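Local coordinates for outer surface protein (Bacillus cereus ATCC 14579, PDB 1X7F) that is of unproven function but probably acts as a 6-phospho-N-acetylmuramidase, a glycosidase that splits glycosidic bonds of 6-phosphorylated sugars derived from the bacterial cell wall, at residues Ala166-His171 against Gly197-Ala202; Cys189-Lys194 against Thr241-Asp246; Gly119-Val124 against Lys142-Val147; Asn146-Ile151 against Cys170-Pro175. All blocks are in the same frame, centred on the assembly; numbering follows the deposited sequence.

Contact 1. Residues Ala166-His171 against Gly197-Ala202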
loop_
_atom_site.group_PDB
_atom_site.type_symbol
_atom_site.label_atom_id
_atom_site.label_comp_id
_atom_site.label_asym_id
_atom_site.label_seq_id
_atom_site.Cartn_x
_atom_site.Cartn_y
_atom_site.Cartn_z
ATOM N N ALA A 166 22.122 1.575 6.779
ATOM C CA ALA A 166 21.440 1.219 8.031
ATOM C C ALA A 166 20.078 1.928 8.190
ATOM O O ALA A 166 19.234 1.511 8.992
ATOM C CB ALA A 166 22.347 1.493 9.233
ATOM N N LEU A 167 19.856 2.979 7.402
ATOM C CA LEU A 167 18.614 3.748 7.465
ATOM C C LEU A 167 17.432 3.121 6.717
ATOM O O LEU A 167 17.585 2.582 5.618
ATOM C CB LEU A 167 18.840 5.174 6.947
ATOM C CG LEU A 167 19.784 6.093 7.728
ATOM C CD1 LEU A 167 19.976 7.409 6.985
ATOM C CD2 LEU A 167 19.286 6.340 9.152
ATOM N N ILE A 168 16.262 3.177 7.356
ATOM C CA ILE A 168 14.963 2.976 6.711
ATOM C C ILE A 168 14.035 4.115 7.164
ATOM O O ILE A 168 14.411 4.931 8.016
ATOM C CB ILE A 168 14.344 1.566 7.012
ATOM C CG1 ILE A 168 14.181 1.327 8.520
ATOM C CG2 ILE A 168 15.183 0.449 6.359
ATOM C CD1 ILE A 168 13.474 0.021 8.877
ATOM N N GLY A 169 12.841 4.181 6.584
ATOM C CA GLY A 169 11.893 5.212 6.917
ATOM C C GLY A 169 10.474 4.689 7.048
ATOM O O GLY A 169 10.040 3.826 6.275
ATOM N N CYS A 170 9.743 5.213 8.028
ATOM C CA CYS A 170 8.324 4.917 8.134
ATOM C C CYS A 170 7.555 6.161 8.539
ATOM O O CYS A 170 7.967 6.902 9.428
ATOM C CB CYS A 170 8.067 3.766 9.112
ATOM S SG CYS A 170 6.347 3.241 9.221
ATOM N N HIS A 171 6.435 6.377 7.860
ATOM C CA HIS A 171 5.507 7.443 8.185
ATOM C C HIS A 171 4.872 7.242 9.554
ATOM O O HIS A 171 4.892 6.123 10.079
ATOM C CB HIS A 171 4.400 7.456 7.157
ATOM C CG HIS A 171 4.720 8.237 5.927
ATOM N ND1 HIS A 171 4.558 9.606 5.853
ATOM C CD2 HIS A 171 5.138 7.837 4.704
ATOM C CE1 HIS A 171 4.887 10.019 4.643
ATOM N NE2 HIS A 171 5.251 8.966 3.930
ATOM N N GLY A 197 17.076 6.761 -2.208
ATOM C CA GLY A 197 17.030 5.299 -2.268
ATOM C C GLY A 197 16.826 4.586 -0.939
ATOM O O GLY A 197 17.268 3.447 -0.770
ATOM N N ILE A 198 16.155 5.247 0.004
ATOM C CA ILE A 198 15.904 4.661 1.324
ATOM C C ILE A 198 14.508 4.036 1.409
ATOM O O ILE A 198 13.517 4.632 1.001
ATOM C CB ILE A 198 16.193 5.701 2.453
ATOM C CG1 ILE A 198 17.709 5.901 2.570
ATOM C CG2 ILE A 198 15.604 5.268 3.812
ATOM C CD1 ILE A 198 18.118 7.266 3.011
ATOM N N ARG A 199 14.473 2.806 1.906
ATOM C CA ARG A 199 13.267 2.011 2.096
ATOM C C ARG A 199 12.196 2.791 2.848
ATOM O O ARG A 199 12.461 3.330 3.924
ATOM C CB ARG A 199 13.667 0.810 2.929
ATOM C CG ARG A 199 12.959 -0.470 2.645
ATOM C CD ARG A 199 13.625 -1.631 3.359
ATOM N NE ARG A 199 12.627 -2.408 4.075
ATOM C CZ ARG A 199 12.858 -3.125 5.164
ATOM N NH1 ARG A 199 14.077 -3.181 5.706
ATOM N NH2 ARG A 199 11.851 -3.788 5.713
ATOM N N SER A 200 10.995 2.853 2.284
ATOM C CA SER A 200 9.897 3.584 2.909
ATOM C C SER A 200 8.760 2.657 3.296
ATOM O O SER A 200 8.619 1.563 2.750
ATOM C CB SER A 200 9.377 4.686 1.987
ATOM O OG SER A 200 8.928 4.138 0.767
ATOM N N ALA A 201 7.958 3.113 4.250
ATOM C CA ALA A 201 6.781 2.394 4.695
ATOM C C ALA A 201 5.722 3.398 5.177
ATOM O O ALA A 201 6.047 4.506 5.609
ATOM C CB ALA A 201 7.160 1.395 5.822
ATOM N N ALA A 202 4.458 3.000 5.084
ATOM C CA ALA A 202 3.347 3.764 5.647
ATOM C C ALA A 202 2.337 2.791 6.253
ATOM O O ALA A 202 2.404 1.564 6.016
ATOM C CB ALA A 202 2.668 4.643 4.564
HETATM O O HOH W 1 16.890 1.625 2.916
#

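Contact 2. Residues Cys189-Lys194 against Thr241-Asp246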
loop_
_atom_site.group_PDB
_atom_site.type_symbol
_atom_site.label_atom_id
_atom_site.label_comp_id
_atom_site.label_asym_id
_atom_site.label_seq_id
_atom_site.Cartn_x
_atom_site.Cartn_y
_atom_site.Cartn_z
ATOM N N CYS A 189 6.938 14.224 1.124
ATOM C CA CYS A 189 7.646 13.491 2.178
ATOM C C CYS A 189 8.252 12.194 1.669
ATOM O O CYS A 189 9.437 11.936 1.872
ATOM C CB CYS A 189 6.705 13.152 3.338
ATOM S SG CYS A 189 6.183 14.533 4.366
ATOM N N SER A 190 7.422 11.377 1.027
ATOM C CA SER A 190 7.852 10.086 0.488
ATOM C C SER A 190 8.896 10.198 -0.636
ATOM O O SER A 190 9.759 9.331 -0.760
ATOM C CB SER A 190 6.640 9.279 0.019
ATOM O OG SER A 190 5.657 9.218 1.027
ATOM N N GLU A 191 8.807 11.256 -1.442
ATOM C CA GLU A 191 9.771 11.514 -2.525
ATOM C C GLU A 191 11.170 11.902 -2.033
ATOM O O GLU A 191 12.149 11.732 -2.753
ATOM C CB GLU A 191 9.243 12.585 -3.483
ATOM C CG GLU A 191 8.381 12.027 -4.604
ATOM C CD GLU A 191 7.752 13.103 -5.470
ATOM O OE1 GLU A 191 7.365 12.786 -6.618
ATOM O OE2 GLU A 191 7.637 14.259 -5.003
ATOM N N ARG A 192 11.252 12.440 -0.818
ATOM C CA ARG A 192 12.541 12.739 -0.187
ATOM C C ARG A 192 13.327 11.459 0.065
ATOM O O ARG A 192 14.528 11.402 -0.190
ATOM C CB ARG A 192 12.349 13.457 1.149
ATOM C CG ARG A 192 11.961 14.904 1.047
ATOM C CD ARG A 192 11.726 15.547 2.409
ATOM N NE ARG A 192 11.377 16.961 2.309
ATOM C CZ ARG A 192 12.242 17.933 2.053
ATOM N NH1 ARG A 192 13.527 17.661 1.853
ATOM N NH2 ARG A 192 11.820 19.187 1.984
ATOM N N PHE A 193 12.626 10.446 0.572
ATOM C CA PHE A 193 13.225 9.171 0.934
ATOM C C PHE A 193 13.528 8.311 -0.286
ATOM O O PHE A 193 14.510 7.565 -0.305
ATOM C CB PHE A 193 12.336 8.444 1.954
ATOM C CG PHE A 193 12.627 8.833 3.374
ATOM C CD1 PHE A 193 12.386 10.136 3.819
ATOM C CD2 PHE A 193 13.186 7.914 4.256
ATOM C CE1 PHE A 193 12.686 10.514 5.127
ATOM C CE2 PHE A 193 13.495 8.280 5.562
ATOM C CZ PHE A 193 13.238 9.590 6.001
ATOM N N LYS A 194 12.687 8.447 -1.307
ATOM C CA LYS A 194 12.874 7.778 -2.597
ATOM C C LYS A 194 14.065 8.375 -3.361
ATOM O O LYS A 194 14.872 7.646 -3.947
ATOM C CB LYS A 194 11.580 7.885 -3.418
ATOM C CG LYS A 194 11.586 7.123 -4.720
ATOM C CD LYS A 194 11.017 5.726 -4.562
ATOM C CE LYS A 194 11.266 4.928 -5.834
ATOM N NZ LYS A 194 10.375 3.746 -5.907
ATOM N N THR A 241 1.456 4.512 -5.750
ATOM C CA THR A 241 2.182 5.797 -5.790
ATOM C C THR A 241 3.601 5.601 -6.350
ATOM O O THR A 241 4.197 6.527 -6.893
ATOM C CB THR A 241 2.254 6.486 -4.394
ATOM O OG1 THR A 241 2.950 5.638 -3.472
ATOM C CG2 THR A 241 0.853 6.693 -3.757
ATOM N N GLY A 242 4.118 4.378 -6.247
ATOM C CA GLY A 242 5.527 4.097 -6.533
ATOM C C GLY A 242 6.501 4.605 -5.473
ATOM O O GLY A 242 7.713 4.532 -5.662
ATOM N N LEU A 243 5.987 5.121 -4.356
ATOM C CA LEU A 243 6.848 5.781 -3.369
ATOM C C LEU A 243 6.919 5.053 -2.027
ATOM O O LEU A 243 7.627 5.489 -1.118
ATOM C CB LEU A 243 6.412 7.244 -3.160
ATOM C CG LEU A 243 6.456 8.205 -4.364
ATOM C CD1 LEU A 243 5.979 9.592 -3.947
ATOM C CD2 LEU A 243 7.842 8.286 -5.042
ATOM N N ILE A 244 6.176 3.956 -1.905
ATOM C CA ILE A 244 6.073 3.218 -0.655
ATOM C C ILE A 244 6.423 1.780 -0.947
ATOM O O ILE A 244 5.882 1.187 -1.878
ATOM C CB ILE A 244 4.639 3.352 -0.017
ATOM C CG1 ILE A 244 4.307 4.816 0.338
ATOM C CG2 ILE A 244 4.479 2.457 1.233
ATOM C CD1 ILE A 244 5.217 5.453 1.462
ATOM N N ASP A 245 7.355 1.237 -0.167
ATOM C CA ASP A 245 7.758 -0.158 -0.289
ATOM C C ASP A 245 6.944 -1.075 0.615
ATOM O O ASP A 245 6.418 -2.083 0.156
ATOM C CB ASP A 245 9.255 -0.310 0.016
ATOM C CG ASP A 245 10.098 0.664 -0.772
ATOM O OD1 ASP A 245 9.921 0.748 -2.008
ATOM O OD2 ASP A 245 10.953 1.399 -0.249
ATOM N N ASP A 246 6.843 -0.721 1.895
ATOM C CA ASP A 246 6.212 -1.593 2.886
ATOM C C ASP A 246 4.869 -1.050 3.371
ATOM O O ASP A 246 4.734 0.140 3.659
ATOM C CB ASP A 246 7.171 -1.845 4.071
ATOM C CG ASP A 246 8.448 -2.565 3.653
ATOM O OD1 ASP A 246 8.564 -2.953 2.464
ATOM O OD2 ASP A 246 9.394 -2.810 4.432
HETATM O O HOH W 2 9.677 6.891 -0.186
#

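Contact 3. Residues Gly119-Val124 against Lys142-Val147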
loop_
_atom_site.group_PDB
_atom_site.type_symbol
_atom_site.label_atom_id
_atom_site.label_comp_id
_atom_site.label_asym_id
_atom_site.label_seq_id
_atom_site.Cartn_x
_atom_site.Cartn_y
_atom_site.Cartn_z
ATOM N N GLY A 119 15.566 -3.324 14.328
ATOM C CA GLY A 119 15.736 -1.884 14.218
ATOM C C GLY A 119 14.905 -1.114 15.221
ATOM O O GLY A 119 14.079 -1.683 15.930
ATOM N N ILE A 120 15.148 0.190 15.279
ATOM C CA ILE A 120 14.418 1.092 16.159
ATOM C C ILE A 120 13.916 2.295 15.379
ATOM O O ILE A 120 14.586 2.763 14.453
ATOM C CB ILE A 120 15.289 1.572 17.358
ATOM C CG1 ILE A 120 16.677 2.015 16.886
ATOM C CG2 ILE A 120 15.362 0.499 18.443
ATOM C CD1 ILE A 120 17.316 3.027 17.799
ATOM N N ARG A 121 12.739 2.787 15.762
ATOM C CA ARG A 121 12.199 3.999 15.169
ATOM C C ARG A 121 12.603 5.232 15.958
ATOM O O ARG A 121 12.638 5.223 17.197
ATOM C CB ARG A 121 10.680 3.919 15.009
ATOM C CG ARG A 121 10.117 5.001 14.085
ATOM C CD ARG A 121 8.811 4.645 13.400
ATOM N NE ARG A 121 8.338 5.726 12.541
ATOM C CZ ARG A 121 7.686 6.789 12.990
ATOM N NH1 ARG A 121 7.433 6.908 14.283
ATOM N NH2 ARG A 121 7.284 7.731 12.155
ATOM N N LEU A 122 12.966 6.276 15.218
ATOM C CA LEU A 122 13.180 7.597 15.784
ATOM C C LEU A 122 11.981 8.446 15.371
ATOM O O LEU A 122 11.993 9.116 14.334
ATOM C CB LEU A 122 14.499 8.206 15.308
ATOM C CG LEU A 122 15.798 7.492 15.697
ATOM C CD1 LEU A 122 16.981 8.298 15.214
ATOM C CD2 LEU A 122 15.895 7.242 17.198
ATOM N N ASP A 123 10.939 8.368 16.193
ATOM C CA ASP A 123 9.684 9.085 15.998
ATOM C C ASP A 123 9.916 10.605 15.936
ATOM O O ASP A 123 9.353 11.310 15.089
ATOM C CB ASP A 123 8.735 8.721 17.145
ATOM C CG ASP A 123 7.327 9.230 16.931
ATOM O OD1 ASP A 123 6.860 9.225 15.771
ATOM O OD2 ASP A 123 6.610 9.642 17.874
ATOM N N VAL A 124 10.753 11.090 16.849
ATOM C CA VAL A 124 11.216 12.470 16.837
ATOM C C VAL A 124 12.724 12.444 16.569
ATOM O O VAL A 124 13.429 11.530 17.013
ATOM C CB VAL A 124 10.851 13.212 18.165
ATOM C CG1 VAL A 124 11.541 14.570 18.269
ATOM C CG2 VAL A 124 9.337 13.383 18.281
ATOM N N LYS A 142 18.851 -1.547 12.354
ATOM C CA LYS A 142 18.345 -0.545 11.418
ATOM C C LYS A 142 17.876 0.684 12.190
ATOM O O LYS A 142 17.289 0.556 13.266
ATOM C CB LYS A 142 17.172 -1.101 10.601
ATOM C CG LYS A 142 17.524 -2.184 9.594
ATOM C CD LYS A 142 18.163 -1.615 8.329
ATOM C CE LYS A 142 18.815 -2.707 7.496
ATOM N NZ LYS A 142 19.853 -3.437 8.271
ATOM N N ILE A 143 18.144 1.871 11.653
ATOM C CA ILE A 143 17.619 3.103 12.237
ATOM C C ILE A 143 16.468 3.597 11.372
ATOM O O ILE A 143 16.688 4.089 10.265
ATOM C CB ILE A 143 18.717 4.204 12.385
ATOM C CG1 ILE A 143 20.011 3.666 13.045
ATOM C CG2 ILE A 143 18.154 5.430 13.117
ATOM C CD1 ILE A 143 19.849 3.049 14.432
ATOM N N GLU A 144 15.245 3.443 11.879
ATOM C CA GLU A 144 14.050 3.911 11.176
ATOM C C GLU A 144 13.748 5.381 11.474
ATOM O O GLU A 144 13.598 5.777 12.628
ATOM C CB GLU A 144 12.834 3.040 11.489
ATOM C CG GLU A 144 11.606 3.435 10.677
ATOM C CD GLU A 144 10.541 2.367 10.669
ATOM O OE1 GLU A 144 10.497 1.579 9.708
ATOM O OE2 GLU A 144 9.742 2.309 11.615
ATOM N N LEU A 145 13.672 6.178 10.417
ATOM C CA LEU A 145 13.381 7.597 10.538
ATOM C C LEU A 145 11.909 7.875 10.233
ATOM O O LEU A 145 11.244 7.094 9.545
ATOM C CB LEU A 145 14.271 8.412 9.596
ATOM C CG LEU A 145 15.791 8.249 9.681
ATOM C CD1 LEU A 145 16.411 8.950 8.502
ATOM C CD2 LEU A 145 16.361 8.791 10.996
ATOM N N ASN A 146 11.418 8.992 10.753
ATOM C CA ASN A 146 10.070 9.459 10.476
ATOM C C ASN A 146 10.040 10.110 9.094
ATOM O O ASN A 146 10.696 11.125 8.868
ATOM C CB ASN A 146 9.636 10.469 11.561
ATOM C CG ASN A 146 8.128 10.733 11.567
ATOM O OD1 ASN A 146 7.412 10.475 10.588
ATOM N ND2 ASN A 146 7.641 11.229 12.685
ATOM N N VAL A 147 9.278 9.529 8.175
ATOM C CA VAL A 147 9.120 10.099 6.825
ATOM C C VAL A 147 8.204 11.331 6.836
ATOM O O VAL A 147 8.360 12.228 5.999
ATOM C CB VAL A 147 8.626 9.041 5.810
ATOM C CG1 VAL A 147 8.638 9.579 4.381
ATOM C CG2 VAL A 147 9.522 7.827 5.864
HETATM O O HOH W 3 13.190 10.515 12.739
#

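Contact 4. Residues Asn146-Ile151 against Cys170-Pro175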
loop_
_atom_site.group_PDB
_atom_site.type_symbol
_atom_site.label_atom_id
_atom_site.label_comp_id
_atom_site.label_asym_id
_atom_site.label_seq_id
_atom_site.Cartn_x
_atom_site.Cartn_y
_atom_site.Cartn_z
ATOM N N ASN A 146 11.418 8.992 10.753
ATOM C CA ASN A 146 10.070 9.459 10.476
ATOM C C ASN A 146 10.040 10.110 9.094
ATOM O O ASN A 146 10.696 11.125 8.868
ATOM C CB ASN A 146 9.636 10.469 11.561
ATOM C CG ASN A 146 8.128 10.733 11.567
ATOM O OD1 ASN A 146 7.412 10.475 10.588
ATOM N ND2 ASN A 146 7.641 11.229 12.685
ATOM N N VAL A 147 9.278 9.529 8.175
ATOM C CA VAL A 147 9.120 10.099 6.825
ATOM C C VAL A 147 8.204 11.331 6.836
ATOM O O VAL A 147 8.360 12.228 5.999
ATOM C CB VAL A 147 8.626 9.041 5.810
ATOM C CG1 VAL A 147 8.638 9.579 4.381
ATOM C CG2 VAL A 147 9.522 7.827 5.864
ATOM N N SER A 148 7.299 11.391 7.823
ATOM C CA SER A 148 6.202 12.356 7.839
ATOM C C SER A 148 6.548 13.834 8.081
ATOM O O SER A 148 5.647 14.661 8.165
ATOM C CB SER A 148 5.105 11.906 8.815
ATOM O OG SER A 148 4.660 10.595 8.512
ATOM N N ASN A 149 7.835 14.154 8.189
ATOM C CA ASN A 149 8.282 15.535 8.332
ATOM C C ASN A 149 8.954 15.986 7.036
ATOM O O ASN A 149 10.003 15.465 6.650
ATOM C CB ASN A 149 9.240 15.671 9.523
ATOM C CG ASN A 149 9.293 17.093 10.093
ATOM O OD1 ASN A 149 8.689 18.030 9.564
ATOM N ND2 ASN A 149 10.022 17.248 11.193
ATOM N N ASP A 150 8.329 16.953 6.367
ATOM C CA ASP A 150 8.760 17.403 5.040
ATOM C C ASP A 150 9.869 18.450 5.104
ATOM O O ASP A 150 9.693 19.604 4.705
ATOM C CB ASP A 150 7.547 17.908 4.242
ATOM C CG ASP A 150 7.907 18.409 2.843
ATOM O OD1 ASP A 150 8.821 17.844 2.189
ATOM O OD2 ASP A 150 7.309 19.375 2.324
ATOM N N ILE A 151 11.020 18.023 5.604
ATOM C CA ILE A 151 12.191 18.877 5.722
ATOM C C ILE A 151 13.426 18.137 5.204
ATOM O O ILE A 151 13.392 16.909 5.024
ATOM C CB ILE A 151 12.394 19.326 7.186
ATOM C CG1 ILE A 151 12.316 18.123 8.133
ATOM C CG2 ILE A 151 11.365 20.393 7.563
ATOM C CD1 ILE A 151 13.088 18.294 9.431
ATOM N N CYS A 170 9.743 5.213 8.028
ATOM C CA CYS A 170 8.324 4.917 8.134
ATOM C C CYS A 170 7.555 6.161 8.539
ATOM O O CYS A 170 7.967 6.902 9.428
ATOM C CB CYS A 170 8.067 3.766 9.112
ATOM S SG CYS A 170 6.347 3.241 9.221
ATOM N N HIS A 171 6.435 6.377 7.860
ATOM C CA HIS A 171 5.507 7.443 8.185
ATOM C C HIS A 171 4.872 7.242 9.554
ATOM O O HIS A 171 4.892 6.123 10.079
ATOM C CB HIS A 171 4.400 7.456 7.157
ATOM C CG HIS A 171 4.720 8.237 5.927
ATOM N ND1 HIS A 171 4.558 9.606 5.853
ATOM C CD2 HIS A 171 5.138 7.837 4.704
ATOM C CE1 HIS A 171 4.887 10.019 4.643
ATOM N NE2 HIS A 171 5.251 8.966 3.930
ATOM N N ASN A 172 4.308 8.321 10.119
ATOM C CA ASN A 172 3.448 8.228 11.304
ATOM C C ASN A 172 2.085 7.674 10.913
ATOM O O ASN A 172 1.717 7.664 9.735
ATOM C CB ASN A 172 3.215 9.594 11.949
ATOM C CG ASN A 172 4.357 10.052 12.827
ATOM O OD1 ASN A 172 4.995 9.267 13.530
ATOM N ND2 ASN A 172 4.600 11.358 12.817
ATOM N N PHE A 173 1.326 7.218 11.904
ATOM C CA PHE A 173 -0.094 7.000 11.690
ATOM C C PHE A 173 -0.813 8.011 12.565
ATOM O O PHE A 173 -0.173 8.657 13.401
ATOM C CB PHE A 173 -0.542 5.543 11.934
ATOM C CG PHE A 173 -0.223 4.997 13.315
ATOM C CD1 PHE A 173 -0.656 5.642 14.467
ATOM C CD2 PHE A 173 0.445 3.769 13.442
ATOM C CE1 PHE A 173 -0.394 5.128 15.728
ATOM C CE2 PHE A 173 0.718 3.230 14.693
ATOM C CZ PHE A 173 0.305 3.918 15.851
ATOM N N TYR A 174 -2.128 8.158 12.361
ATOM C CA TYR A 174 -2.894 9.250 12.992
ATOM C C TYR A 174 -4.207 8.756 13.597
ATOM O O TYR A 174 -5.185 8.525 12.866
ATOM C CB TYR A 174 -3.095 10.399 11.984
ATOM C CG TYR A 174 -1.772 10.996 11.599
ATOM C CD1 TYR A 174 -1.033 10.479 10.525
ATOM C CD2 TYR A 174 -1.209 12.039 12.358
ATOM C CE1 TYR A 174 0.234 11.001 10.205
ATOM C CE2 TYR A 174 0.043 12.575 12.038
ATOM C CZ TYR A 174 0.754 12.044 10.969
ATOM O OH TYR A 174 1.991 12.567 10.658
ATOM N N PRO A 175 -4.199 8.560 14.925
ATOM C CA PRO A 175 -5.350 8.026 15.671
ATOM C C PRO A 175 -6.544 8.957 15.719
ATOM O O PRO A 175 -7.665 8.476 15.893
ATOM C CB PRO A 175 -4.799 7.864 17.109
ATOM C CG PRO A 175 -3.295 7.869 16.939
ATOM C CD PRO A 175 -3.048 8.823 15.818
#

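Contact 1. Residues Ala166-His171 against Gly197-Ala202
Gly-169 and His-171 give their backbone N-H groups to the carbonyls of Arg-199 and Ala-201, joining two parallel segments whose directions differ by 25°. The first bond, Gly-169 N to Arg-199 O, is 2.8 Å; the second, His-171 N to Ala-201 O, is 3.0 Å and almost straight (172° at the hydrogen). At the start of the pairing a water takes the N-H of Arg-199 and donates to Leu-167 O, 2.9 Å from each. Strand 167-170 is the sixth and strand 201-204 the seventh of eight parallel strands, and their pairing closes the (beta/alpha)8 barrel. Ile-168 and Arg-199 lie side by side, both pointing into the barrel. Ile-168 CG2, anti to the carbonyl carbon, rests 3.8 Å from Arg-199 CB and also touches CD and NH1, so the aliphatic stem is packed while NH2 goes on to salt bridges with Glu-89 and Asp-246. On the outer side Ile-198 CG2 sits 3.8 Å from Ile-168 CA, between the strand and Phe-193 of helix 183-195. Farther along, Cys-170 SG meets Ala-201 CB at 4.0 Å, and the His-171 ring turns an edge to Ala-201 O, with CD2 at 3.6 Å.

Contact 2. Residues Cys189-Lys194 against Thr241-Asp246
Leu-243 lies against the face of helix 183-195 formed by Ser-190, Glu-191 and Lys-194. Its CB abuts Ser-190 CB at 3.8 Å. Beyond the fork both methyls straddle Glu-191 CG, CD1 the nearer, and the glutamate chain, in the conformer described, passes the leucine at a slant; CD2 also reaches Lys-194 CG at 3.9 Å. The lysine chain crosses the leucine at about a right angle. Its CG is anti to the backbone N (chi1 -174°), and a bend at chi2 (93°) swings the rest past CD2 toward the loop, where NZ donates to Gly-242 O at 2.8 Å, approaching nearly along the C=O axis. Asp-245 OD1 lies 4.9 Å from the same NZ, without contact, and its charge may add some attraction. Deeper in, Ile-244 starts out pointing away from the helix but folds back, so that CD1 lies 3.8 Å from Ser-190 OG; that hydroxyl is bonded to Phe-186 O and His-171 NE2. A water donates to Leu-243 O at 2.7 Å and sits beside Ser-190 O, too close for that bond to be certain. Gly-242, the first residue to leave helical angles after helix 231-240, has positive phi, and Thr-241 OG1 accepts from Leu-243 N at 3.2 Å in an ST turn that holds the start of the loop. The loop leads into strand 246-249, and its packing on the helix between the sixth and seventh strands is that of an alpha-to-beta turn in a (beta/alpha)8 barrel.

Contact 3. Residues Gly119-Val124 against Lys142-Val147
Ile-120, Glu-144 and Leu-122 carry the backbone ladder between the two parallel strands, whose axes run 4.7 Å apart at an angle of 23°. Ile-120 N donates to Lys-142 O at 3.0 Å, Glu-144 N to Ile-120 O at 2.7 Å, and Leu-122 N to Glu-144 O at 2.7 Å. Beyond the ladder the amide of Asn-146 takes over: ND2 reaches Asp-123 O at 3.0 Å, in the carbonyl plane and on a lone pair, while OD1 accepts from Ser-148 N. A water accepts from Asn-146 N beside Leu-122 O. Among the charged groups, Arg-121 and Glu-144 share the barrel's inner face. The arginine chain, extended from CG to NE, crosses Glu-144, the guanidinium and carboxylate planes being 73° apart; the ion pair between NE and Glu-144 OE2 is long, and the stronger partner of Glu-144 is Arg-57. By contrast, NH1 grips OD1 of Asp-123, just past the strand, at 2.8 Å from above the carboxylate plane. Arg-121 NH2 binds Cys-170 O. Apolar contacts fill the other face: Ile-120 and Ile-143 lie side by side, and Leu-122 CD1 sits 3.7 Å from Ile-143 CG2. Met-134 of helix 129-134 packs on all three. Strand 119-122, this helix and strand 142-146 form a beta-alpha-beta crossover, the repeating element of the (beta/alpha)8 barrel.

Contact 4. Residues Asn146-Ile151 against Cys170-Pro175
Val-147, Ser-148 and His-171 make the tight part of this contact, just past the ends of strands 142-146 and 167-170. Val-147 covers one face of the imidazole: CB stands 3.8 Å from the ring centroid and only 7° off its normal, a CH-pi contact, and CG1, anti to the backbone N, continues over the ring to NE2 at 3.5 Å. Ser-148 comes instead at the ring edge, near its plane, with OG 2.8 Å from ND1; either atom could be the donor. The same OG accepts from Asn-172 N at 2.8 Å, so one hydroxyl ties the ring to the backbone that follows it. Val-147 N bonds to Cys-170 O at 3.2 Å, although it stands 66° above the carbonyl plane, and Arg-121 NH2 is a second donor to that oxygen. An Asx turn, Ser-148 N to Asn-146 OD1 at 2.9 Å, spans the bend that carries the serine. The outer side is more open to solvent. There the side chains of Asn-146 and Asn-172, both partly exposed, cross at about a right angle, and Tyr-174 makes a slight contact, its OH lying 3.7 Å from Ser-148 CB. The other ring nitrogen of the histidine, NE2, is bonded to Ser-190 OG, and Phe-186 stacks on the ring. With both ring nitrogens engaged by serines, turning the imidazole would cost both bonds; the chemistry implies a buried histidine fixed in orientation, bonding the two loops to helix 183-195.

Overall arrangement
All four contacts belong to the (beta/alpha)8 barrel of the N-terminal part of the chain. Contact 3 pairs its fourth and fifth strands, contact 4 joins the loops that leave the fifth and sixth, contact 1 joins the sixth to the seventh, and contact 2 packs the intervening helix 183-195 on the loop before the eighth. Contacts 3 and 4 share Asn-146 and Val-147, contacts 4 and 1 share Cys-170 and His-171, and the segments of contacts 1 and 2 alternate along the chain. Centres are about 8 Å apart for contacts 1 and 2 and for 1 and 3, and about 15 Å for 2 and 3. Together they connect neighbouring strands, the loops beyond them and one outer helix.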